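Local coordinates for capsid polyprotein VP90 (Turkey astrovirus 2, PDB 3TS3) that probably self-assembles into an icosahedral T=3 immature capsid, of which this piece is the projection (spike) domain, at residues A38-T43 / N78-T83; T67-D72 / G151-L156; L135-G140 / F157-D162. One frame throughout, in Å; residues are numbered along the deposited sequence.

How the contacts relate
The three contacts lie in the spike domain, and each reaches its large antiparallel sheet. Contact 1 joins the end of strand 76-81 to a loop that also packs on the second subunit. Contacts 2 and 3 share strand 153-159: contact 2 uses its start and contact 3 its end, with centres about 17 Å apart. Contact 1 touches both others. Val82 CG2 lies 4.1 Å from Leu156 CD1 of contact 2, and Ile79 CD1 lies 3.8 Å from Leu135 N of contact 3. The centres of contacts 1 and 2 are about 18 Å apart, those of contacts 1 and 3 about 15 Å. Only contact 1 touches the other subunit.

Contact 1 (A38-T43 / N78-T83); sequences AIPAAT and NILDVT
Asp81 O accepts the backbone N-H of Ala41 at 2.7 Å, a nearly straight bond with an angle of 164° at the hydrogen. Asp81 N returns a bond to Ala41 O at 2.9 Å. The two form a single antiparallel bridge, a hydrogen-bonded pair. It ties the loop between strands 34-37 and 47-52 to the end of strand 76-81. A water lies 2.9 Å from Ile39 O.

Apolar side chains pack beside the bridge. Leu80 spreads its branches along the loop: CD1 meets Pro40 CB at 3.7 Å, and CD2 meets Ala42 CB at 3.6 Å. Pro40 CB also reaches Val82 CG1. That methyl is anti to the Val82 carbonyl carbon (chi1 -67°) and touches Ala38 CB at 3.8 Å. Pro40 and Ala42 also make backbone hydrogen bonds to the second subunit, and Ala41 packs on Gln207 of that subunit. The loop is thus held between its own sheet and the other chain.

Strand 76-81 ends in an Asx turn. Asp81 OD1 takes two donors from one residue. Thr83 N comes from above the carboxylate plane at 3.0 Å. The hydroxyl Thr83 OG1 donates to the syn lone pair of Asp81 OD1 at 2.5 Å.

Contact 2 (T67-D72 / G151-L156); sequences TLFLLD and GRRAAL. Unlike the reference sequence in segment 67-72: Leu68 (reference Ser).
Phe69 and Arg153 pack with the aromatic ring and guanidinium planes only 15° apart. The contact joins strand 67-70, of a two-stranded antiparallel hairpin, to strand 153-159 of the large sheet. No direct hydrogen bond crosses it; side chains and waters make the join.

Phe69 CB lies over one face of the Arg153 guanidinium, offset toward its rim, and is 3.4 Å from Arg153 NH2. Phe69 CG sits between the backbone N and the carbonyl carbon (chi1 62°), which turns the ring toward strand 153-159. The far end of the ring reaches Ala155, whose CB lies at the ring edge, 4.0 Å from Phe69 CZ. A bend at chi2 (100°) carries the Arg153 guanidinium across Phe69, and the two side chains cross obliquely. Arg153 NE bonds to Ser145 OG, and the group also makes a cation-pi contact with Trp190. One water takes a hydrogen from Arg153 NH1 and donates to Leu70 O.

Leu71 crosses Arg153 at about a right angle. Its CD2 meets the aliphatic part of the arginine, 3.7 Å from Arg153 CG.

Arg152 is extended from CG to NE, and its NH2 bonds to Ser170 OG. Asp72 CB lies over one face of this guanidinium. Asp72 OD2 is 4.6 Å from Arg152 NH1 and well out of the guanidinium plane. No N-H points at the oxygen, and any attraction is probably electrostatic only.

Two waters donate to Asp72 OD2. One also accepts from Asp72 N and donates to Arg153 O at 2.7 Å. The other accepts from Arg153 N and donates to Gly151 O at 2.8 Å.

Contact 3 (L135-G140 / F157-D162); sequences LNLAEG and FYRTSD
Arg159 holds Leu135 O side-on with two nitrogens. This carbonyl belongs to the last residue of helix 129-135, so the contact is a helix end gripped by an arginine near the end of strand 153-159. Arg159 NH2 donates to Leu135 O at 2.9 Å, and Arg159 NE donates to the same oxygen at 3.1 Å. Both bonds are bent, with angles of 150° and 140° at the hydrogens. The oxygen lies near the guanidinium plane, but seen from the carbonyl the donors differ. NE is tilted slightly from the carbonyl plane; NH2 stands well above it, away from a lone pair.

The Arg159 chain bends at chi3 (-68°), which brings its edge round to the carbonyl. The third nitrogen, Arg159 NH1, makes a salt bridge to Asp162 OD2 at 3.1 Å, using the syn lone pair of that oxygen. The carboxylate of Asp162 would probably offset the positive charge of Arg159. All three guanidinium nitrogens therefore have an acceptor.

After the helix, Asn136 leaves helical angles with positive phi. Its carbonyl accepts from a water that also bonds to Ser161 OG. Asp141, just after segment 135-140, accepts from Ala138 N with OD2 and bonds Thr160 OG1 with OD1.

Apolar side chains pack beside the polar grip. Leu135 and Phe157 both touch Phe168 of strand 164-171. Leu137 CD1 sits over the centre of the Phe157 ring, 3.4 Å above its plane, a CH-pi contact. Its other methyl, Leu137 CD2, packs near Phe157 CB. Leu135 CD2 reaches the Phe157 ring more loosely, 4.4 Å from Phe157 CE2.

Contact 1 (A38-T43 / N78-T83)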
ATOM      1  N   ALA C  38      -4.426  -0.134   2.682  1.00  6.08           N
ATOM      2  CA  ALA C  38      -5.290  -0.956   3.510  1.00  6.53           C
ATOM      3  C   ALA C  38      -5.268  -2.422   3.096  1.00  6.91           C
ATOM      4  O   ALA C  38      -4.915  -2.747   1.970  1.00  7.51           O
ATOM      5  CB  ALA C  38      -6.707  -0.419   3.475  1.00  6.20           C
ATOM      6  N   ILE C  39      -5.760  -3.269   3.994  1.00  7.11           N
ATOM      7  CA  ILE C  39      -6.270  -4.582   3.613  0.50  7.19           C
ATOM      8  C   ILE C  39      -7.783  -4.313   3.757  1.00  7.17           C
ATOM      9  O   ILE C  39      -8.291  -4.239   4.861  1.00  7.41           O
ATOM     10  CB  ILE C  39      -5.903  -5.706   4.587  0.50  6.81           C
ATOM     11  CG1 ILE C  39      -4.388  -5.840   4.728  0.50  7.38           C
ATOM     12  CG2 ILE C  39      -6.539  -7.006   4.133  0.50  8.20           C
ATOM     13  CD1 ILE C  39      -3.704  -5.853   3.460  0.50  7.81           C
ATOM     14  N   PRO C  40      -8.484  -4.174   2.648  1.00  6.98           N
ATOM     15  CA  PRO C  40      -9.927  -3.948   2.720  1.00  7.38           C
ATOM     16  C   PRO C  40     -10.652  -5.207   3.162  1.00  7.53           C
ATOM     17  O   PRO C  40     -10.134  -6.295   3.023  1.00  7.41           O
ATOM     18  CB  PRO C  40     -10.315  -3.607   1.274  1.00  7.76           C
ATOM     19  CG  PRO C  40      -9.018  -3.334   0.566  1.00  7.44           C
ATOM     20  CD  PRO C  40      -8.012  -4.201   1.257  1.00  7.00           C
ATOM     21  N   ALA C  41     -11.853  -5.035   3.685  1.00  7.71           N
ATOM     22  CA  ALA C  41     -12.670  -6.170   4.063  1.00  8.40           C
ATOM     23  C   ALA C  41     -13.892  -6.214   3.160  1.00  9.03           C
ATOM     24  O   ALA C  41     -14.440  -5.183   2.803  1.00  9.08           O
ATOM     25  CB  ALA C  41     -13.075  -6.087   5.517  1.00  8.31           C
ATOM     26  N   ALA C  42     -14.276  -7.424   2.785  1.00  9.29           N
ATOM     27  CA  ALA C  42     -15.413  -7.644   1.907  1.00 10.42           C
ATOM     28  C   ALA C  42     -16.426  -8.576   2.543  1.00 11.14           C
ATOM     29  O   ALA C  42     -16.083  -9.421   3.353  1.00 11.28           O
ATOM     30  CB  ALA C  42     -14.957  -8.227   0.579  1.00  9.89           C
ATOM     31  N   THR C  43     -17.674  -8.416   2.124  1.00 11.77           N
ATOM     32  CA  THR C  43     -18.767  -9.273   2.524  1.00 13.39           C
ATOM     33  C   THR C  43     -19.475  -9.711   1.259  1.00 14.00           C
ATOM     34  O   THR C  43     -19.084  -9.361   0.155  1.00 13.66           O
ATOM     35  CB  THR C  43     -19.788  -8.583   3.430  1.00 13.58           C
ATOM     36  OG1 THR C  43     -20.465  -7.560   2.694  1.00 14.37           O
ATOM     37  CG2 THR C  43     -19.118  -7.992   4.653  1.00 14.67           C
ATOM     38  N   ASN C  78     -17.300  -2.818  -6.778  1.00  7.59           N
ATOM     39  CA  ASN C  78     -16.856  -3.286  -5.486  1.00  7.87           C
ATOM     40  C   ASN C  78     -17.050  -2.264  -4.385  1.00  7.52           C
ATOM     41  O   ASN C  78     -16.594  -1.152  -4.493  1.00  8.00           O
ATOM     42  CB  ASN C  78     -15.381  -3.666  -5.599  1.00  7.73           C
ATOM     43  CG  ASN C  78     -15.130  -4.649  -6.721  1.00  8.13           C
ATOM     44  OD1 ASN C  78     -15.307  -5.837  -6.552  1.00  9.66           O
ATOM     45  ND2 ASN C  78     -14.728  -4.149  -7.875  1.00  8.99           N
ATOM     46  N   ILE C  79     -17.741  -2.673  -3.329  1.00  7.98           N
ATOM     47  CA  ILE C  79     -17.932  -1.840  -2.160  1.00  8.26           C
ATOM     48  C   ILE C  79     -17.154  -2.513  -1.033  1.00  7.94           C
ATOM     49  O   ILE C  79     -17.608  -3.495  -0.460  1.00  8.69           O
ATOM     50  CB  ILE C  79     -19.426  -1.773  -1.795  1.00  8.47           C
ATOM     51  CG1 ILE C  79     -20.249  -1.340  -3.008  1.00  9.51           C
ATOM     52  CG2 ILE C  79     -19.659  -0.822  -0.646  1.00  9.01           C
ATOM     53  CD1 ILE C  79     -21.743  -1.486  -2.833  1.00 11.93           C
ATOM     54  N   LEU C  80     -15.989  -1.961  -0.711  1.00  8.08           N
ATOM     55  CA  LEU C  80     -15.116  -2.554   0.296  1.00  7.93           C
ATOM     56  C   LEU C  80     -14.957  -1.656   1.520  1.00  8.20           C
ATOM     57  O   LEU C  80     -15.028  -0.446   1.420  1.00  9.30           O
ATOM     58  CB  LEU C  80     -13.746  -2.882  -0.300  1.00  8.38           C
ATOM     59  CG  LEU C  80     -13.723  -3.854  -1.477  1.00  8.72           C
ATOM     60  CD1 LEU C  80     -12.281  -4.238  -1.766  1.00  8.95           C
ATOM     61  CD2 LEU C  80     -14.545  -5.086  -1.167  1.00 10.63           C
ATOM     62  N   ASP C  81     -14.740  -2.278   2.671  1.00  7.64           N
ATOM     63  CA  ASP C  81     -14.606  -1.566   3.933  1.00  8.07           C
ATOM     64  C   ASP C  81     -13.124  -1.474   4.296  1.00  7.60           C
ATOM     65  O   ASP C  81     -12.452  -2.479   4.390  1.00  8.89           O
ATOM     66  CB  ASP C  81     -15.362  -2.359   5.007  1.00  8.18           C
ATOM     67  CG  ASP C  81     -15.205  -1.783   6.399  1.00  9.79           C
ATOM     68  OD1 ASP C  81     -14.893  -0.601   6.538  1.00 11.46           O
ATOM     69  OD2 ASP C  81     -15.424  -2.545   7.353  1.00 15.23           O
ATOM     70  N   VAL C  82     -12.610  -0.258   4.457  1.00  7.35           N
ATOM     71  CA  VAL C  82     -11.212  -0.076   4.828  1.00  7.23           C
ATOM     72  C   VAL C  82     -11.056   0.446   6.255  1.00  6.79           C
ATOM     73  O   VAL C  82      -9.990   0.856   6.651  1.00  6.98           O
ATOM     74  CB  VAL C  82     -10.459   0.822   3.823  1.00  6.58           C
ATOM     75  CG1 VAL C  82     -10.352   0.123   2.478  1.00  7.89           C
ATOM     76  CG2 VAL C  82     -11.144   2.176   3.690  1.00  7.77           C
ATOM     77  N   THR C  83     -12.133   0.402   7.024  1.00  7.26           N
ATOM     78  CA  THR C  83     -12.108   0.972   8.361  1.00  7.76           C
ATOM     79  C   THR C  83     -11.122   0.345   9.344  1.00  7.21           C
ATOM     80  O   THR C  83     -10.433   1.050  10.060  1.00  8.60           O
ATOM     81  CB  THR C  83     -13.507   0.879   9.005  1.00  7.66           C
ATOM     82  OG1 THR C  83     -14.493   1.342   8.078  1.00  7.92           O
ATOM     83  CG2 THR C  83     -13.573   1.710  10.268  1.00  8.50           C
TER
HETATM   84  O   HOH W   1      -9.886  -2.721   6.679  1.00  9.60           O

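Contact 2 (T67-D72 / G151-L156)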
ATOM      1  N   THR C  67     -23.149  18.373  -8.704  1.00 15.65           N
ATOM      2  CA  THR C  67     -22.254  18.101  -9.814  1.00 14.96           C
ATOM      3  C   THR C  67     -21.731  16.671  -9.676  1.00 14.19           C
ATOM      4  O   THR C  67     -22.255  15.908  -8.884  1.00 13.97           O
ATOM      5  CB  THR C  67     -21.136  19.139  -9.963  1.00 14.80           C
ATOM      6  OG1 THR C  67     -20.376  18.843 -11.140  1.00 15.09           O
ATOM      7  CG2 THR C  67     -20.233  19.153  -8.744  1.00 15.82           C
ATOM      8  N   LEU C  68     -20.745  16.293 -10.475  1.00 13.63           N
ATOM      9  CA  LEU C  68     -20.280  14.912 -10.443  1.00 13.39           C
ATOM     10  C   LEU C  68     -18.859  14.749 -10.966  1.00 12.83           C
ATOM     11  O   LEU C  68     -18.315  15.645 -11.598  1.00 13.01           O
ATOM     12  CB  LEU C  68     -21.211  14.040 -11.279  1.00 13.49           C
ATOM     13  CG  LEU C  68     -21.251  14.403 -12.768  1.00 14.17           C
ATOM     14  CD1 LEU C  68     -20.036  13.860 -13.505  1.00 15.87           C
ATOM     15  CD2 LEU C  68     -22.512  13.897 -13.426  1.00 17.07           C
ATOM     16  N   PHE C  69     -18.278  13.585 -10.696  1.00 12.22           N
ATOM     17  CA  PHE C  69     -17.062  13.150 -11.360  1.00 11.60           C
ATOM     18  C   PHE C  69     -17.314  11.797 -12.027  1.00 11.17           C
ATOM     19  O   PHE C  69     -17.911  10.917 -11.435  1.00 11.42           O
ATOM     20  CB  PHE C  69     -15.786  13.222 -10.488  1.00 11.44           C
ATOM     21  CG  PHE C  69     -15.776  12.345  -9.251  1.00 11.17           C
ATOM     22  CD1 PHE C  69     -15.266  11.063  -9.295  1.00 10.53           C
ATOM     23  CD2 PHE C  69     -16.167  12.849  -8.027  1.00 12.05           C
ATOM     24  CE1 PHE C  69     -15.207  10.280  -8.157  1.00 10.67           C
ATOM     25  CE2 PHE C  69     -16.106  12.073  -6.883  1.00 12.47           C
ATOM     26  CZ  PHE C  69     -15.625  10.787  -6.949  1.00 11.73           C
ATOM     27  N   LEU C  70     -16.920  11.676 -13.288  1.00 11.18           N
ATOM     28  CA  LEU C  70     -17.137  10.460 -14.058  1.00 10.68           C
ATOM     29  C   LEU C  70     -16.205   9.315 -13.687  1.00 10.57           C
ATOM     30  O   LEU C  70     -15.082   9.538 -13.288  1.00 10.98           O
ATOM     31  CB  LEU C  70     -17.020  10.748 -15.556  1.00 11.01           C
ATOM     32  CG  LEU C  70     -17.983  11.767 -16.155  1.00 11.54           C
ATOM     33  CD1 LEU C  70     -17.515  12.140 -17.543  1.00 13.75           C
ATOM     34  CD2 LEU C  70     -19.390  11.205 -16.204  1.00 13.11           C
ATOM     35  N   LEU C  71     -16.682   8.091 -13.861  1.00 10.44           N
ATOM     36  CA  LEU C  71     -15.892   6.886 -13.626  1.00  9.66           C
ATOM     37  C   LEU C  71     -15.822   6.095 -14.922  1.00  9.62           C
ATOM     38  O   LEU C  71     -16.576   6.349 -15.840  1.00 10.15           O
ATOM     39  CB  LEU C  71     -16.520   6.006 -12.548  1.00  9.65           C
ATOM     40  CG  LEU C  71     -16.700   6.552 -11.137  1.00  9.11           C
ATOM     41  CD1 LEU C  71     -17.275   5.448 -10.268  1.00 11.23           C
ATOM     42  CD2 LEU C  71     -15.406   7.067 -10.554  1.00 10.87           C
ATOM     43  N   ASP C  72     -14.903   5.146 -14.994  1.00  9.15           N
ATOM     44  CA  ASP C  72     -14.791   4.289 -16.167  1.00  9.12           C
ATOM     45  C   ASP C  72     -15.963   3.318 -16.250  1.00  8.90           C
ATOM     46  O   ASP C  72     -16.415   2.809 -15.239  1.00  8.57           O
ATOM     47  CB  ASP C  72     -13.484   3.496 -16.133  1.00  9.57           C
ATOM     48  CG  ASP C  72     -12.262   4.376 -16.259  1.00 10.79           C
ATOM     49  OD1 ASP C  72     -12.089   5.019 -17.307  1.00 13.74           O
ATOM     50  OD2 ASP C  72     -11.465   4.422 -15.313  1.00 11.48           O
ATOM     51  N   GLY C 151      -4.478   5.092 -12.670  1.00  8.77           N
ATOM     52  CA  GLY C 151      -5.349   6.191 -13.047  1.00  8.62           C
ATOM     53  C   GLY C 151      -6.816   5.824 -13.218  1.00  8.15           C
ATOM     54  O   GLY C 151      -7.540   6.482 -13.942  1.00  8.54           O
ATOM     55  N   ARG C 152      -7.254   4.777 -12.532  1.00  8.40           N
ATOM     56  CA  ARG C 152      -8.650   4.372 -12.588  1.00  8.37           C
ATOM     57  C   ARG C 152      -9.364   5.059 -11.439  1.00  8.63           C
ATOM     58  O   ARG C 152      -9.112   4.766 -10.278  1.00  8.79           O
ATOM     59  CB  ARG C 152      -8.768   2.861 -12.438  1.00  8.08           C
ATOM     60  CG  ARG C 152     -10.144   2.319 -12.764  1.00  8.34           C
ATOM     61  CD  ARG C 152     -10.211   0.826 -12.548  1.00  8.41           C
ATOM     62  NE  ARG C 152     -11.441   0.252 -13.085  1.00  8.81           N
ATOM     63  CZ  ARG C 152     -11.597  -0.163 -14.334  1.00  9.06           C
ATOM     64  NH1 ARG C 152     -10.606  -0.074 -15.209  1.00 10.50           N
ATOM     65  NH2 ARG C 152     -12.761  -0.663 -14.707  1.00 10.13           N
ATOM     66  N   ARG C 153     -10.250   5.980 -11.791  1.00  8.49           N
ATOM     67  CA  ARG C 153     -10.956   6.806 -10.828  1.00  8.88           C
ATOM     68  C   ARG C 153     -11.850   5.973  -9.922  1.00  8.42           C
ATOM     69  O   ARG C 153     -12.458   4.997 -10.346  1.00  8.54           O
ATOM     70  CB  ARG C 153     -11.793   7.869 -11.548  1.00  9.51           C
ATOM     71  CG  ARG C 153     -12.296   9.020 -10.668  1.00 11.95           C
ATOM     72  CD  ARG C 153     -11.415  10.214 -10.869  1.00 12.78           C
ATOM     73  NE  ARG C 153     -11.805  11.436 -10.167  1.00 11.41           N
ATOM     74  CZ  ARG C 153     -12.210  12.543 -10.774  1.00 11.51           C
ATOM     75  NH1 ARG C 153     -12.331  12.575 -12.094  1.00 12.60           N
ATOM     76  NH2 ARG C 153     -12.487  13.621 -10.062  1.00 11.39           N
ATOM     77  N   ALA C 154     -11.914   6.404  -8.665  1.00  7.86           N
ATOM     78  CA  ALA C 154     -12.631   5.713  -7.600  1.00  8.46           C
ATOM     79  C   ALA C 154     -13.096   6.711  -6.545  1.00  8.04           C
ATOM     80  O   ALA C 154     -12.787   7.881  -6.621  1.00  8.22           O
ATOM     81  CB  ALA C 154     -11.746   4.658  -6.965  1.00  8.51           C
ATOM     82  N   ALA C 155     -13.853   6.234  -5.569  1.00  8.18           N
ATOM     83  CA  ALA C 155     -14.330   7.104  -4.516  1.00  8.33           C
ATOM     84  C   ALA C 155     -14.134   6.494  -3.145  1.00  7.88           C
ATOM     85  O   ALA C 155     -14.328   5.310  -2.966  1.00  8.74           O
ATOM     86  CB  ALA C 155     -15.797   7.424  -4.727  1.00  8.64           C
ATOM     87  N   LEU C 156     -13.768   7.329  -2.179  1.00  7.54           N
ATOM     88  CA  LEU C 156     -13.713   6.906  -0.790  1.00  7.90           C
ATOM     89  C   LEU C 156     -14.830   7.651  -0.073  1.00  7.96           C
ATOM     90  O   LEU C 156     -14.885   8.874  -0.104  1.00  8.90           O
ATOM     91  CB  LEU C 156     -12.360   7.241  -0.161  1.00  7.54           C
ATOM     92  CG  LEU C 156     -12.179   6.976   1.339  1.00  7.62           C
ATOM     93  CD1 LEU C 156     -12.262   5.502   1.667  1.00  8.91           C
ATOM     94  CD2 LEU C 156     -10.853   7.546   1.810  1.00  9.47           C
TER
HETATM   95  O   HOH W   2     -12.859  10.792 -14.272  1.00 16.10           O
HETATM   96  O   HOH W   3     -12.997   4.489 -12.931  1.00 10.13           O
HETATM   97  O   HOH W   4     -10.257   6.776 -14.595  1.00 11.27           O

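Contact 3 (L135-G140 / F157-D162)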
ATOM      1  N   LEU C 135     -24.695   0.656  -1.656  1.00 14.94           N
ATOM      2  CA  LEU C 135     -23.795   1.636  -1.091  1.00 14.32           C
ATOM      3  C   LEU C 135     -24.340   2.107   0.245  1.00 14.08           C
ATOM      4  O   LEU C 135     -23.575   2.369   1.161  1.00 13.50           O
ATOM      5  CB  LEU C 135     -23.581   2.802  -2.041  1.00 13.96           C
ATOM      6  CG  LEU C 135     -22.568   2.497  -3.138  1.00 13.95           C
ATOM      7  CD1 LEU C 135     -22.601   3.588  -4.177  1.00 14.01           C
ATOM      8  CD2 LEU C 135     -21.184   2.347  -2.534  1.00 15.07           C
ATOM      9  N   ASN C 136     -25.662   2.213   0.352  1.00 14.13           N
ATOM     10  CA  ASN C 136     -26.284   2.603   1.611  1.00 14.44           C
ATOM     11  C   ASN C 136     -25.727   3.900   2.196  1.00 14.04           C
ATOM     12  O   ASN C 136     -25.383   3.972   3.362  1.00 13.89           O
ATOM     13  CB  ASN C 136     -26.193   1.476   2.629  1.00 15.19           C
ATOM     14  CG  ASN C 136     -27.076   1.710   3.828  1.00 17.07           C
ATOM     15  OD1 ASN C 136     -28.093   2.378   3.732  1.00 21.26           O
ATOM     16  ND2 ASN C 136     -26.687   1.158   4.962  1.00 20.00           N
ATOM     17  N   LEU C 137     -25.654   4.919   1.363  1.00 13.24           N
ATOM     18  CA  LEU C 137     -25.140   6.210   1.767  1.00 13.25           C
ATOM     19  C   LEU C 137     -26.267   7.180   2.074  1.00 13.37           C
ATOM     20  O   LEU C 137     -27.406   6.971   1.673  1.00 14.33           O
ATOM     21  CB  LEU C 137     -24.239   6.788   0.677  1.00 13.13           C
ATOM     22  CG  LEU C 137     -22.968   6.016   0.325  1.00 12.77           C
ATOM     23  CD1 LEU C 137     -22.401   6.493  -0.998  1.00 12.95           C
ATOM     24  CD2 LEU C 137     -21.921   6.100   1.426  1.00 12.35           C
ATOM     25  N   ALA C 138     -25.925   8.245   2.779  1.00 13.30           N
ATOM     26  CA  ALA C 138     -26.870   9.296   3.098  1.00 13.11           C
ATOM     27  C   ALA C 138     -26.385  10.552   2.412  1.00 13.09           C
ATOM     28  O   ALA C 138     -25.198  10.777   2.290  1.00 12.52           O
ATOM     29  CB  ALA C 138     -26.943   9.512   4.599  1.00 12.82           C
ATOM     30  N   GLU C 139     -27.314  11.382   1.971  1.00 13.69           N
ATOM     31  CA  GLU C 139     -26.931  12.604   1.311  1.00 14.40           C
ATOM     32  C   GLU C 139     -26.110  13.400   2.311  1.00 14.03           C
ATOM     33  O   GLU C 139     -26.467  13.512   3.476  1.00 14.11           O
ATOM     34  CB  GLU C 139     -28.177  13.383   0.871  1.00 15.13           C
ATOM     35  CG  GLU C 139     -27.864  14.632   0.078  1.00 18.52           C
ATOM     36  CD  GLU C 139     -29.099  15.434  -0.300  1.00 22.95           C
ATOM     37  OE1 GLU C 139     -30.191  15.138   0.216  1.00 25.78           O
ATOM     38  OE2 GLU C 139     -28.963  16.383  -1.093  1.00 25.16           O
ATOM     39  N   GLY C 140     -25.006  13.956   1.837  1.00 13.11           N
ATOM     40  CA  GLY C 140     -24.102  14.712   2.673  1.00 12.74           C
ATOM     41  C   GLY C 140     -22.954  13.924   3.283  1.00 12.33           C
ATOM     42  O   GLY C 140     -22.084  14.517   3.884  1.00 12.86           O
ATOM     43  N   PHE C 157     -15.719   6.900   0.563  1.00  8.38           N
ATOM     44  CA  PHE C 157     -16.836   7.483   1.281  1.00  8.49           C
ATOM     45  C   PHE C 157     -16.654   7.252   2.770  1.00  8.64           C
ATOM     46  O   PHE C 157     -15.991   6.317   3.185  1.00  8.27           O
ATOM     47  CB  PHE C 157     -18.154   6.792   0.912  1.00  8.60           C
ATOM     48  CG  PHE C 157     -18.581   6.943  -0.522  1.00  9.87           C
ATOM     49  CD1 PHE C 157     -19.212   8.093  -0.958  1.00 10.55           C
ATOM     50  CD2 PHE C 157     -18.429   5.900  -1.412  1.00  9.98           C
ATOM     51  CE1 PHE C 157     -19.630   8.214  -2.265  1.00 11.04           C
ATOM     52  CE2 PHE C 157     -18.850   6.015  -2.712  1.00 10.90           C
ATOM     53  CZ  PHE C 157     -19.448   7.175  -3.138  1.00 10.54           C
ATOM     54  N   TYR C 158     -17.269   8.112   3.569  1.00  8.68           N
ATOM     55  CA  TYR C 158     -17.415   7.841   4.981  1.00  9.16           C
ATOM     56  C   TYR C 158     -18.916   7.691   5.188  1.00  9.16           C
ATOM     57  O   TYR C 158     -19.657   8.662   5.081  1.00  9.87           O
ATOM     58  CB  TYR C 158     -16.847   8.968   5.837  1.00  9.04           C
ATOM     59  CG  TYR C 158     -16.886   8.683   7.325  1.00  9.48           C
ATOM     60  CD1 TYR C 158     -16.200   7.618   7.858  1.00 10.49           C
ATOM     61  CD2 TYR C 158     -17.597   9.491   8.183  1.00 10.45           C
ATOM     62  CE1 TYR C 158     -16.231   7.349   9.204  1.00  9.56           C
ATOM     63  CE2 TYR C 158     -17.633   9.234   9.532  1.00 10.65           C
ATOM     64  CZ  TYR C 158     -16.946   8.161  10.042  1.00 10.99           C
ATOM     65  OH  TYR C 158     -16.977   7.898  11.392  1.00 11.03           O
ATOM     66  N   ARG C 159     -19.355   6.471   5.490  1.00  9.36           N
ATOM     67  CA  ARG C 159     -20.773   6.229   5.729  1.00  9.95           C
ATOM     68  C   ARG C 159     -21.011   6.503   7.203  1.00 10.29           C
ATOM     69  O   ARG C 159     -20.758   5.671   8.055  1.00 10.56           O
ATOM     70  CB  ARG C 159     -21.154   4.791   5.374  1.00 10.26           C
ATOM     71  CG  ARG C 159     -22.654   4.506   5.463  1.00 10.75           C
ATOM     72  CD  ARG C 159     -22.986   3.015   5.428  1.00 11.60           C
ATOM     73  NE  ARG C 159     -22.701   2.387   4.145  1.00 11.57           N
ATOM     74  CZ  ARG C 159     -22.015   1.262   3.990  1.00 11.94           C
ATOM     75  NH1 ARG C 159     -21.518   0.624   5.039  1.00 13.06           N
ATOM     76  NH2 ARG C 159     -21.823   0.781   2.774  1.00 12.51           N
ATOM     77  N   THR C 160     -21.525   7.690   7.478  1.00 11.43           N
ATOM     78  CA  THR C 160     -21.680   8.193   8.832  1.00 12.19           C
ATOM     79  C   THR C 160     -22.581   7.324   9.695  1.00 12.38           C
ATOM     80  O   THR C 160     -22.360   7.214  10.886  1.00 12.73           O
ATOM     81  CB  THR C 160     -22.192   9.646   8.846  1.00 12.49           C
ATOM     82  OG1 THR C 160     -23.481   9.708   8.239  1.00 15.63           O
ATOM     83  CG2 THR C 160     -21.255  10.541   8.072  1.00 12.75           C
ATOM     84  N   SER C 161     -23.575   6.689   9.091  1.00 12.62           N
ATOM     85  CA  SER C 161     -24.534   5.909   9.859  1.00 13.26           C
ATOM     86  C   SER C 161     -23.877   4.773  10.630  1.00 13.63           C
ATOM     87  O   SER C 161     -24.283   4.474  11.741  1.00 14.58           O
ATOM     88  CB  SER C 161     -25.637   5.355   8.959  1.00 13.36           C
ATOM     89  OG  SER C 161     -25.117   4.491   7.966  1.00 14.82           O
ATOM     90  N   ASP C 162     -22.899   4.107  10.027  1.00 13.21           N
ATOM     91  CA  ASP C 162     -22.174   3.055  10.733  1.00 12.75           C
ATOM     92  C   ASP C 162     -20.671   3.330  10.915  1.00 12.11           C
ATOM     93  O   ASP C 162     -19.920   2.435  11.258  1.00 12.06           O
ATOM     94  CB  ASP C 162     -22.427   1.677  10.119  1.00 13.34           C
ATOM     95  CG  ASP C 162     -21.995   1.596   8.684  1.00 13.21           C
ATOM     96  OD1 ASP C 162     -21.410   2.574   8.209  1.00 14.16           O
ATOM     97  OD2 ASP C 162     -22.238   0.561   8.041  1.00 15.50           O
TER
HETATM   98  O   HOH W   5     -26.181   5.395   5.528  1.00 15.65           O